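PDB 4HWV: pectate lyase/Amb allergen from Acidovorax citrulli, which probably cleaves pectate, the de-esterified polygalacturonate of plant cell walls, by calcium-dependent beta-elimination. Local coordinates for residues L121-Y129 with V140-R148; V283-L292 with N318-N329. One frame throughout, in Å; residues are numbered along the deposited sequence.

Contact 1: L121-Y129 with V140-R148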
loop_
_atom_site.group_PDB
_atom_site.type_symbol
_atom_site.label_atom_id
_atom_site.label_comp_id
_atom_site.label_asym_id
_atom_site.label_seq_id
_atom_site.Cartn_x
_atom_site.Cartn_y
_atom_site.Cartn_z
ATOM N N LEU A 121 -6.156 16.370 -19.550
ATOM C CA LEU A 121 -7.405 16.618 -18.849
ATOM C C LEU A 121 -7.129 17.159 -17.452
ATOM O O LEU A 121 -7.717 18.167 -17.043
ATOM C CB LEU A 121 -8.223 15.327 -18.796
ATOM C CG LEU A 121 -9.511 15.423 -17.950
ATOM C CD1 LEU A 121 -10.425 16.573 -18.397
ATOM C CD2 LEU A 121 -10.236 14.103 -18.023
ATOM N N TRP A 122 -6.251 16.479 -16.720
ATOM C CA TRP A 122 -5.951 16.874 -15.352
ATOM C C TRP A 122 -5.344 18.276 -15.304
ATOM O O TRP A 122 -5.745 19.095 -14.477
ATOM C CB TRP A 122 -5.007 15.844 -14.737
ATOM C CG TRP A 122 -4.646 16.037 -13.283
ATOM C CD1 TRP A 122 -3.403 16.271 -12.791
ATOM C CD2 TRP A 122 -5.524 15.962 -12.151
ATOM N NE1 TRP A 122 -3.444 16.342 -11.417
ATOM C CE2 TRP A 122 -4.735 16.162 -11.001
ATOM C CE3 TRP A 122 -6.900 15.753 -12.000
ATOM C CZ2 TRP A 122 -5.265 16.149 -9.715
ATOM C CZ3 TRP A 122 -7.429 15.743 -10.714
ATOM C CH2 TRP A 122 -6.614 15.950 -9.590
ATOM N N SER A 123 -4.396 18.568 -16.199
ATOM C CA SER A 123 -3.823 19.905 -16.256
ATOM C C SER A 123 -4.917 20.951 -16.490
ATOM O O SER A 123 -4.959 21.972 -15.789
ATOM C CB SER A 123 -2.767 19.970 -17.351
ATOM O OG SER A 123 -2.166 21.254 -17.393
ATOM N N ASP A 124 -5.785 20.711 -17.479
ATOM C CA ASP A 124 -6.891 21.649 -17.761
ATOM C C ASP A 124 -7.854 21.774 -16.586
ATOM O O ASP A 124 -8.372 22.851 -16.312
ATOM C CB ASP A 124 -7.698 21.211 -18.985
ATOM C CG ASP A 124 -7.070 21.629 -20.297
ATOM O OD1 ASP A 124 -5.896 22.080 -20.325
ATOM O OD2 ASP A 124 -7.772 21.478 -21.320
ATOM N N TYR A 125 -8.112 20.660 -15.914
ATOM C CA TYR A 125 -9.049 20.636 -14.799
ATOM C C TYR A 125 -8.538 21.501 -13.644
ATOM O O TYR A 125 -9.271 22.340 -13.100
ATOM C CB TYR A 125 -9.278 19.170 -14.365
ATOM C CG TYR A 125 -10.486 18.970 -13.488
ATOM C CD1 TYR A 125 -10.379 19.079 -12.105
ATOM C CD2 TYR A 125 -11.733 18.666 -14.037
ATOM C CE1 TYR A 125 -11.489 18.899 -11.279
ATOM C CE2 TYR A 125 -12.838 18.497 -13.232
ATOM C CZ TYR A 125 -12.714 18.608 -11.853
ATOM O OH TYR A 125 -13.801 18.446 -11.023
ATOM N N LEU A 126 -7.265 21.321 -13.278
ATOM C CA LEU A 126 -6.678 22.118 -12.207
ATOM C C LEU A 126 -6.638 23.602 -12.599
ATOM O O LEU A 126 -6.928 24.467 -11.781
ATOM C CB LEU A 126 -5.275 21.619 -11.815
ATOM C CG LEU A 126 -5.183 20.148 -11.376
ATOM C CD1 LEU A 126 -3.804 19.865 -10.777
ATOM C CD2 LEU A 126 -6.288 19.811 -10.395
ATOM N N ALA A 127 -6.304 23.889 -13.858
ATOM C CA ALA A 127 -6.224 25.281 -14.310
ATOM C C ALA A 127 -7.599 25.958 -14.275
ATOM O O ALA A 127 -7.730 27.151 -13.944
ATOM C CB ALA A 127 -5.627 25.363 -15.715
ATOM N N ALA A 128 -8.637 25.213 -14.636
ATOM C CA ALA A 128 -9.997 25.767 -14.714
ATOM C C ALA A 128 -10.634 25.952 -13.349
ATOM O O ALA A 128 -11.339 26.931 -13.118
ATOM C CB ALA A 128 -10.887 24.866 -15.577
ATOM N N TYR A 129 -10.399 25.002 -12.447
ATOM C CA TYR A 129 -11.235 24.898 -11.258
ATOM C C TYR A 129 -10.539 25.197 -9.930
ATOM O O TYR A 129 -11.189 25.200 -8.891
ATOM C CB TYR A 129 -11.949 23.534 -11.220
ATOM C CG TYR A 129 -12.747 23.264 -12.477
ATOM C CD1 TYR A 129 -13.610 24.237 -12.995
ATOM C CD2 TYR A 129 -12.615 22.067 -13.163
ATOM C CE1 TYR A 129 -14.337 24.009 -14.162
ATOM C CE2 TYR A 129 -13.315 21.830 -14.328
ATOM C CZ TYR A 129 -14.168 22.808 -14.837
ATOM O OH TYR A 129 -14.869 22.549 -16.000
ATOM N N VAL A 140 -18.626 23.236 -10.247
ATOM C CA VAL A 140 -17.887 23.279 -11.495
ATOM C C VAL A 140 -18.758 22.887 -12.672
ATOM O O VAL A 140 -19.699 22.094 -12.537
ATOM C CB VAL A 140 -16.604 22.403 -11.453
ATOM C CG1 VAL A 140 -15.643 22.906 -10.381
ATOM C CG2 VAL A 140 -16.952 20.933 -11.214
ATOM N N SER A 141 -18.427 23.445 -13.835
ATOM C CA SER A 141 -19.139 23.134 -15.070
ATOM C C SER A 141 -18.198 23.427 -16.227
ATOM O O SER A 141 -17.150 24.026 -16.038
ATOM C CB SER A 141 -20.400 23.985 -15.195
ATOM O OG SER A 141 -20.053 25.348 -15.424
ATOM N N GLY A 142 -18.574 23.022 -17.434
ATOM C CA GLY A 142 -17.753 23.299 -18.596
ATOM C C GLY A 142 -16.945 22.091 -19.038
ATOM O O GLY A 142 -17.030 20.994 -18.468
ATOM N N LYS A 143 -16.107 22.327 -20.034
ATOM C CA LYS A 143 -15.455 21.269 -20.777
ATOM C C LYS A 143 -14.598 20.306 -19.931
ATOM O O LYS A 143 -14.789 19.105 -20.038
ATOM C CB LYS A 143 -14.670 21.857 -21.959
ATOM C CG LYS A 143 -13.761 20.872 -22.667
ATOM C CD LYS A 143 -13.116 21.531 -23.874
ATOM C CE LYS A 143 -12.088 20.631 -24.499
ATOM N NZ LYS A 143 -11.517 21.296 -25.702
ATOM N N PRO A 144 -13.659 20.801 -19.101
ATOM C CA PRO A 144 -12.860 19.796 -18.371
ATOM C C PRO A 144 -13.716 18.982 -17.395
ATOM O O PRO A 144 -13.457 17.793 -17.228
ATOM C CB PRO A 144 -11.804 20.642 -17.636
ATOM C CG PRO A 144 -11.763 21.947 -18.380
ATOM C CD PRO A 144 -13.159 22.176 -18.901
ATOM N N GLU A 145 -14.712 19.596 -16.770
ATOM C CA GLU A 145 -15.594 18.845 -15.886
ATOM C C GLU A 145 -16.450 17.835 -16.643
ATOM O O GLU A 145 -16.622 16.702 -16.204
ATOM C CB GLU A 145 -16.455 19.796 -15.034
ATOM C CG GLU A 145 -17.615 19.105 -14.308
ATOM C CD GLU A 145 -17.173 18.088 -13.240
ATOM O OE1 GLU A 145 -15.962 17.983 -12.894
ATOM O OE2 GLU A 145 -18.078 17.388 -12.733
ATOM N N ASP A 146 -16.986 18.233 -17.793
ATOM C CA ASP A 146 -17.769 17.297 -18.599
ATOM C C ASP A 146 -16.891 16.139 -19.085
ATOM O O ASP A 146 -17.342 14.987 -19.172
ATOM C CB ASP A 146 -18.431 18.034 -19.770
ATOM C CG ASP A 146 -19.522 18.984 -19.308
ATOM O OD1 ASP A 146 -20.131 18.726 -18.252
ATOM O OD2 ASP A 146 -19.782 19.971 -20.010
ATOM N N ALA A 147 -15.632 16.435 -19.410
ATOM C CA ALA A 147 -14.721 15.375 -19.817
ATOM C C ALA A 147 -14.397 14.431 -18.649
ATOM O O ALA A 147 -14.431 13.199 -18.806
ATOM C CB ALA A 147 -13.463 15.946 -20.434
ATOM N N ARG A 148 -14.124 15.002 -17.472
ATOM C CA ARG A 148 -13.936 14.180 -16.281
ATOM C C ARG A 148 -15.161 13.302 -16.050
ATOM O O ARG A 148 -15.030 12.102 -15.803
ATOM C CB ARG A 148 -13.684 15.037 -15.037
ATOM C CG ARG A 148 -13.416 14.187 -13.794
ATOM C CD ARG A 148 -13.743 14.939 -12.495
ATOM N NE ARG A 148 -15.167 15.256 -12.431
ATOM C CZ ARG A 148 -16.116 14.373 -12.131
ATOM N NH1 ARG A 148 -15.802 13.123 -11.785
ATOM N NH2 ARG A 148 -17.380 14.751 -12.162
#
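Pro144 is a knob set into a hole on helix 118-129, lined by Asp124, Tyr125, Ala128 and Tyr129, in a helix-helix packing where the segments 121-129 and 143-148 run at 133° to each other, their axes 9.1 Å apart. The proline ring presses CG toward Ala128 CB and the start of the Asp124 side chain, while its CB lies near the rings of Tyr125 and Tyr129. One turn earlier on the first helix, Leu121 pushes CD1 into the dip beside Ala147 CB, 3.7 Å away, and against Pro144 O. At the other end Val140 covers one face of the Tyr129 ring: its CB stands over the face, 3.9 Å from the centroid, while Ala128 CB covers the opposite face. Thus clamped, Tyr129 reaches across to the helix start, where its OH donates to Ser141 O (2.7 Å) and accepts from Glu145 N (3.1 Å). Tyr125, with CG anti to the backbone N (chi1 -164°), lies alongside Glu145; its OH also meets Trp212 N of strand 211-213, which borders this corner together with Gln211, a partner of Glu145 OE2. Arg148 grips the same carboxylate side-on with NE and NH2, probably keeping it charged. Tyr125 OH and Arg148 NE close on Glu145 OE1 from opposite faces of the carboxylate, each at 2.9 Å.

Contact 2: V283-L292 with N318-N329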
loop_
_atom_site.group_PDB
_atom_site.type_symbol
_atom_site.label_atom_id
_atom_site.label_comp_id
_atom_site.label_asym_id
_atom_site.label_seq_id
_atom_site.Cartn_x
_atom_site.Cartn_y
_atom_site.Cartn_z
ATOM N N VAL A 283 -24.555 2.710 4.217
ATOM C CA VAL A 283 -25.940 2.230 4.218
ATOM C C VAL A 283 -26.808 3.465 4.145
ATOM O O VAL A 283 -26.792 4.289 5.056
ATOM C CB VAL A 283 -26.271 1.411 5.498
ATOM C CG1 VAL A 283 -27.681 0.854 5.416
ATOM C CG2 VAL A 283 -25.239 0.301 5.718
ATOM N N THR A 284 -27.536 3.617 3.046
ATOM C CA THR A 284 -28.298 4.844 2.800
ATOM C C THR A 284 -29.667 4.477 2.231
ATOM O O THR A 284 -29.940 3.307 1.959
ATOM C CB THR A 284 -27.563 5.761 1.800
ATOM O OG1 THR A 284 -27.408 5.064 0.559
ATOM C CG2 THR A 284 -26.192 6.182 2.333
ATOM N N ARG A 285 -30.527 5.482 2.074
ATOM C CA ARG A 285 -31.815 5.311 1.412
ATOM C C ARG A 285 -32.636 4.184 2.028
ATOM O O ARG A 285 -33.060 4.293 3.176
ATOM C CB ARG A 285 -31.615 5.140 -0.095
ATOM C CG ARG A 285 -31.195 6.463 -0.733
ATOM C CD ARG A 285 -30.869 6.358 -2.218
ATOM N NE ARG A 285 -30.561 7.685 -2.749
ATOM C CZ ARG A 285 -31.492 8.489 -3.249
ATOM N NH1 ARG A 285 -32.735 8.049 -3.325
ATOM N NH2 ARG A 285 -31.185 9.700 -3.691
ATOM N N HIS A 286 -32.840 3.089 1.295
ATOM C CA HIS A 286 -33.659 1.982 1.806
ATOM C C HIS A 286 -32.857 0.764 2.244
ATOM O O HIS A 286 -33.396 -0.317 2.396
ATOM C CB HIS A 286 -34.762 1.599 0.821
ATOM C CG HIS A 286 -35.860 2.612 0.739
ATOM N ND1 HIS A 286 -37.101 2.319 0.224
ATOM C CD2 HIS A 286 -35.908 3.916 1.111
ATOM C CE1 HIS A 286 -37.866 3.395 0.273
ATOM N NE2 HIS A 286 -37.167 4.377 0.811
ATOM N N GLY A 287 -31.555 0.930 2.454
ATOM C CA GLY A 287 -30.780 -0.116 3.112
ATOM C C GLY A 287 -31.364 -0.366 4.487
ATOM O O GLY A 287 -31.685 0.580 5.217
ATOM N N ASN A 288 -31.516 -1.634 4.864
ATOM C CA ASN A 288 -32.174 -1.909 6.135
ATOM C C ASN A 288 -31.870 -3.319 6.607
ATOM O O ASN A 288 -31.579 -4.198 5.796
ATOM C CB ASN A 288 -33.694 -1.718 5.999
ATOM C CG ASN A 288 -34.363 -1.389 7.317
ATOM O OD1 ASN A 288 -33.706 -1.033 8.292
ATOM N ND2 ASN A 288 -35.689 -1.507 7.351
ATOM N N TYR A 289 -31.931 -3.526 7.918
ATOM C CA TYR A 289 -31.652 -4.834 8.523
ATOM C C TYR A 289 -30.278 -5.368 8.108
ATOM O O TYR A 289 -30.151 -6.459 7.545
ATOM C CB TYR A 289 -32.782 -5.839 8.238
ATOM C CG TYR A 289 -34.134 -5.397 8.763
ATOM C CD1 TYR A 289 -34.387 -5.317 10.129
ATOM C CD2 TYR A 289 -35.171 -5.084 7.897
ATOM C CE1 TYR A 289 -35.622 -4.925 10.610
ATOM C CE2 TYR A 289 -36.412 -4.685 8.379
ATOM C CZ TYR A 289 -36.623 -4.605 9.737
ATOM O OH TYR A 289 -37.855 -4.224 10.221
ATOM N N VAL A 290 -29.249 -4.601 8.449
ATOM C CA VAL A 290 -27.883 -4.930 8.080
ATOM C C VAL A 290 -27.105 -5.211 9.345
ATOM O O VAL A 290 -27.178 -4.449 10.308
ATOM C CB VAL A 290 -27.229 -3.732 7.354
ATOM C CG1 VAL A 290 -25.802 -4.067 6.921
ATOM C CG2 VAL A 290 -28.106 -3.296 6.174
ATOM N N THR A 291 -26.340 -6.295 9.337
ATOM C CA THR A 291 -25.400 -6.573 10.424
ATOM C C THR A 291 -23.994 -6.717 9.874
ATOM O O THR A 291 -23.770 -7.484 8.923
ATOM C CB THR A 291 -25.788 -7.845 11.190
ATOM O OG1 THR A 291 -27.024 -7.594 11.866
ATOM C CG2 THR A 291 -24.712 -8.230 12.217
ATOM N N LEU A 292 -23.053 -5.988 10.476
ATOM C CA LEU A 292 -21.634 -6.142 10.181
ATOM C C LEU A 292 -20.979 -6.728 11.429
ATOM O O LEU A 292 -20.913 -6.059 12.464
ATOM C CB LEU A 292 -21.002 -4.788 9.828
ATOM C CG LEU A 292 -21.646 -4.082 8.641
ATOM C CD1 LEU A 292 -22.716 -3.092 9.098
ATOM C CD2 LEU A 292 -20.593 -3.370 7.815
ATOM N N ASN A 318 -35.135 8.480 5.988
ATOM C CA ASN A 318 -36.304 7.747 6.442
ATOM C C ASN A 318 -35.978 7.002 7.727
ATOM O O ASN A 318 -35.179 6.067 7.710
ATOM C CB ASN A 318 -36.738 6.776 5.335
ATOM C CG ASN A 318 -38.037 6.061 5.635
ATOM O OD1 ASN A 318 -38.412 5.860 6.796
ATOM N ND2 ASN A 318 -38.748 5.673 4.574
ATOM N N PRO A 319 -36.582 7.430 8.851
ATOM C CA PRO A 319 -36.280 6.810 10.147
ATOM C C PRO A 319 -36.874 5.420 10.327
ATOM O O PRO A 319 -36.746 4.854 11.410
ATOM C CB PRO A 319 -36.898 7.783 11.152
ATOM C CG PRO A 319 -38.042 8.391 10.418
ATOM C CD PRO A 319 -37.582 8.512 8.975
ATOM N N ARG A 320 -37.509 4.886 9.287
ATOM C CA ARG A 320 -37.976 3.491 9.287
ATOM C C ARG A 320 -36.992 2.555 8.583
ATOM O O ARG A 320 -37.176 1.340 8.561
ATOM C CB ARG A 320 -39.377 3.421 8.675
ATOM C CG ARG A 320 -40.335 4.314 9.449
ATOM C CD ARG A 320 -41.691 4.517 8.807
ATOM N NE ARG A 320 -42.490 5.369 9.682
ATOM C CZ ARG A 320 -43.586 6.025 9.310
ATOM N NH1 ARG A 320 -44.017 5.934 8.059
ATOM N NH2 ARG A 320 -44.236 6.788 10.192
ATOM N N MET A 321 -35.937 3.141 8.021
ATOM C CA MET A 321 -34.868 2.404 7.345
ATOM C C MET A 321 -33.582 2.483 8.172
ATOM O O MET A 321 -33.574 2.999 9.292
ATOM C CB MET A 321 -34.616 3.031 5.966
ATOM C CG MET A 321 -35.845 3.019 5.052
ATOM S SD MET A 321 -36.236 1.339 4.521
ATOM C CE MET A 321 -37.882 1.563 3.831
ATOM N N LEU A 322 -32.497 1.953 7.621
ATOM C CA LEU A 322 -31.157 2.162 8.170
ATOM C C LEU A 322 -30.959 1.497 9.537
ATOM O O LEU A 322 -30.191 1.990 10.376
ATOM C CB LEU A 322 -30.789 3.652 8.202
ATOM C CG LEU A 322 -31.058 4.419 6.899
ATOM C CD1 LEU A 322 -30.703 5.894 7.095
ATOM C CD2 LEU A 322 -30.322 3.839 5.673
ATOM N N LYS A 323 -31.610 0.355 9.739
ATOM C CA LYS A 323 -31.368 -0.420 10.947
ATOM C C LYS A 323 -30.111 -1.254 10.756
ATOM O O LYS A 323 -30.073 -2.146 9.895
ATOM C CB LYS A 323 -32.563 -1.322 11.249
ATOM C CG LYS A 323 -33.802 -0.522 11.662
ATOM C CD LYS A 323 -35.030 -1.431 11.741
ATOM C CE LYS A 323 -36.275 -0.759 12.338
ATOM N NZ LYS A 323 -36.685 0.411 11.525
ATOM N N VAL A 324 -29.070 -0.948 11.537
ATOM C CA VAL A 324 -27.756 -1.555 11.340
ATOM C C VAL A 324 -27.176 -1.958 12.695
ATOM O O VAL A 324 -27.260 -1.197 13.677
ATOM C CB VAL A 324 -26.764 -0.573 10.659
ATOM C CG1 VAL A 324 -25.449 -1.272 10.348
ATOM C CG2 VAL A 324 -27.366 -0.003 9.393
ATOM N N THR A 325 -26.610 -3.164 12.758
ATOM C CA THR A 325 -25.883 -3.628 13.933
ATOM C C THR A 325 -24.415 -3.831 13.579
ATOM O O THR A 325 -24.105 -4.484 12.578
ATOM C CB THR A 325 -26.429 -4.980 14.400
ATOM O OG1 THR A 325 -27.844 -4.875 14.658
ATOM C CG2 THR A 325 -25.686 -5.453 15.643
ATOM N N PHE A 326 -23.523 -3.282 14.396
ATOM C CA PHE A 326 -22.074 -3.537 14.281
ATOM C C PHE A 326 -21.623 -4.247 15.553
ATOM O O PHE A 326 -21.743 -3.686 16.643
ATOM C CB PHE A 326 -21.253 -2.232 14.257
ATOM C CG PHE A 326 -21.390 -1.392 13.014
ATOM C CD1 PHE A 326 -22.444 -0.484 12.876
ATOM C CD2 PHE A 326 -20.403 -1.438 12.033
ATOM C CE1 PHE A 326 -22.529 0.357 11.767
ATOM C CE2 PHE A 326 -20.482 -0.600 10.913
ATOM C CZ PHE A 326 -21.551 0.304 10.785
ATOM N N HIS A 327 -21.047 -5.443 15.435
ATOM C CA HIS A 327 -20.472 -6.068 16.616
ATOM C C HIS A 327 -19.271 -6.939 16.298
ATOM O O HIS A 327 -19.198 -7.560 15.233
ATOM C CB HIS A 327 -21.523 -6.841 17.456
ATOM C CG HIS A 327 -22.001 -8.124 16.855
ATOM N ND1 HIS A 327 -21.347 -9.323 17.042
ATOM C CD2 HIS A 327 -23.102 -8.405 16.121
ATOM C CE1 HIS A 327 -22.029 -10.292 16.450
ATOM N NE2 HIS A 327 -23.097 -9.761 15.877
ATOM N N GLY A 328 -18.333 -6.973 17.240
ATOM C CA GLY A 328 -17.167 -7.826 17.121
ATOM C C GLY A 328 -16.162 -7.355 16.095
ATOM O O GLY A 328 -15.276 -8.106 15.696
ATOM N N ASN A 329 -16.282 -6.104 15.650
ATOM C CA ASN A 329 -15.377 -5.612 14.619
ATOM C C ASN A 329 -14.139 -4.966 15.208
ATOM O O ASN A 329 -14.168 -4.436 16.331
ATOM C CB ASN A 329 -16.087 -4.591 13.717
ATOM C CG ASN A 329 -17.344 -5.157 13.069
ATOM O OD1 ASN A 329 -17.271 -6.013 12.191
ATOM N ND2 ASN A 329 -18.506 -4.676 13.504
HETATM O O HOH W 1 -33.292 6.726 4.448
HETATM O O HOH W 2 -37.841 -1.454 9.631
#
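Asn288 lends its side chain to the backbone pairing: its OD1 takes the N-H of Lys323 in the carbonyl plane at 2.9 Å, just where the chain turns a corner at Tyr289. With CG anti to the backbone N (chi1 -155°), the amide runs alongside the Lys323 side chain, and its ND2 donates to a water that also accepts from Lys323 NZ and is hydrogen-bonded to Tyr289 OH. Beyond the corner, strands 290-293 and 324-327 pair in parallel, as successive coils do in the right-handed parallel beta-helix of pectate lyases. Val290 N, Thr325 N, Leu292 N and His327 N alternate as donors across the gap. Leu292 O takes a second donor, Asn329 ND2, at 3.0 Å from above its carbonyl plane, while Asn329 OD1 accepts from Asn295 N. Like side chains stack in register: Thr291 lies beside Thr325; the Thr291 hydroxyl bonds to Thr24 O and Ala27 N, that of Thr325 to Trp26 N and Tyr460 OH. On the other face Leu292 CD1 touches Val324 CG1, 3.5 Å away, and also stands over one face of the Phe326 ring, 4.0 Å from its centroid. Before the corner, the type II' turn from Thr284 to Gly287 is met by Leu322, whose N donates to Gly287 O (2.9 Å) and whose CD2 packs against the Thr284 backbone and Val283 CG1. Met321, bent at chi2 (-70°), lays CE over the centre of the His286 ring, 3.8 Å from its centroid. Thr284 lies two residues after Asp282, a ligand of the calcium ion. Strand 237-240 flanks 290-293, strand 345-356 flanks 324-327, and strand 281-283 lies beside strand 229-234.

Contact 1 joins helices 118-129 and 143-159 in a partly buried patch about 28 Å from the centre of the chain, whereas contact 2 is a buried pairing of successive beta-helix coils about 12 Å from it. They share no helix or strand; their nearest atoms are about 17 Å apart and their centres lie on opposite sides of the chain's centre. In contact 1 every hydrogen bond across the interface involves a tyrosine hydroxyl, meeting either backbone atoms or a carboxylate held by arginine. In contact 2 backbone bonds predominate, with asparagine side chains adding bonds at either end of the paired strands. Contact 2 borders the calcium site; contact 1 lies away from it.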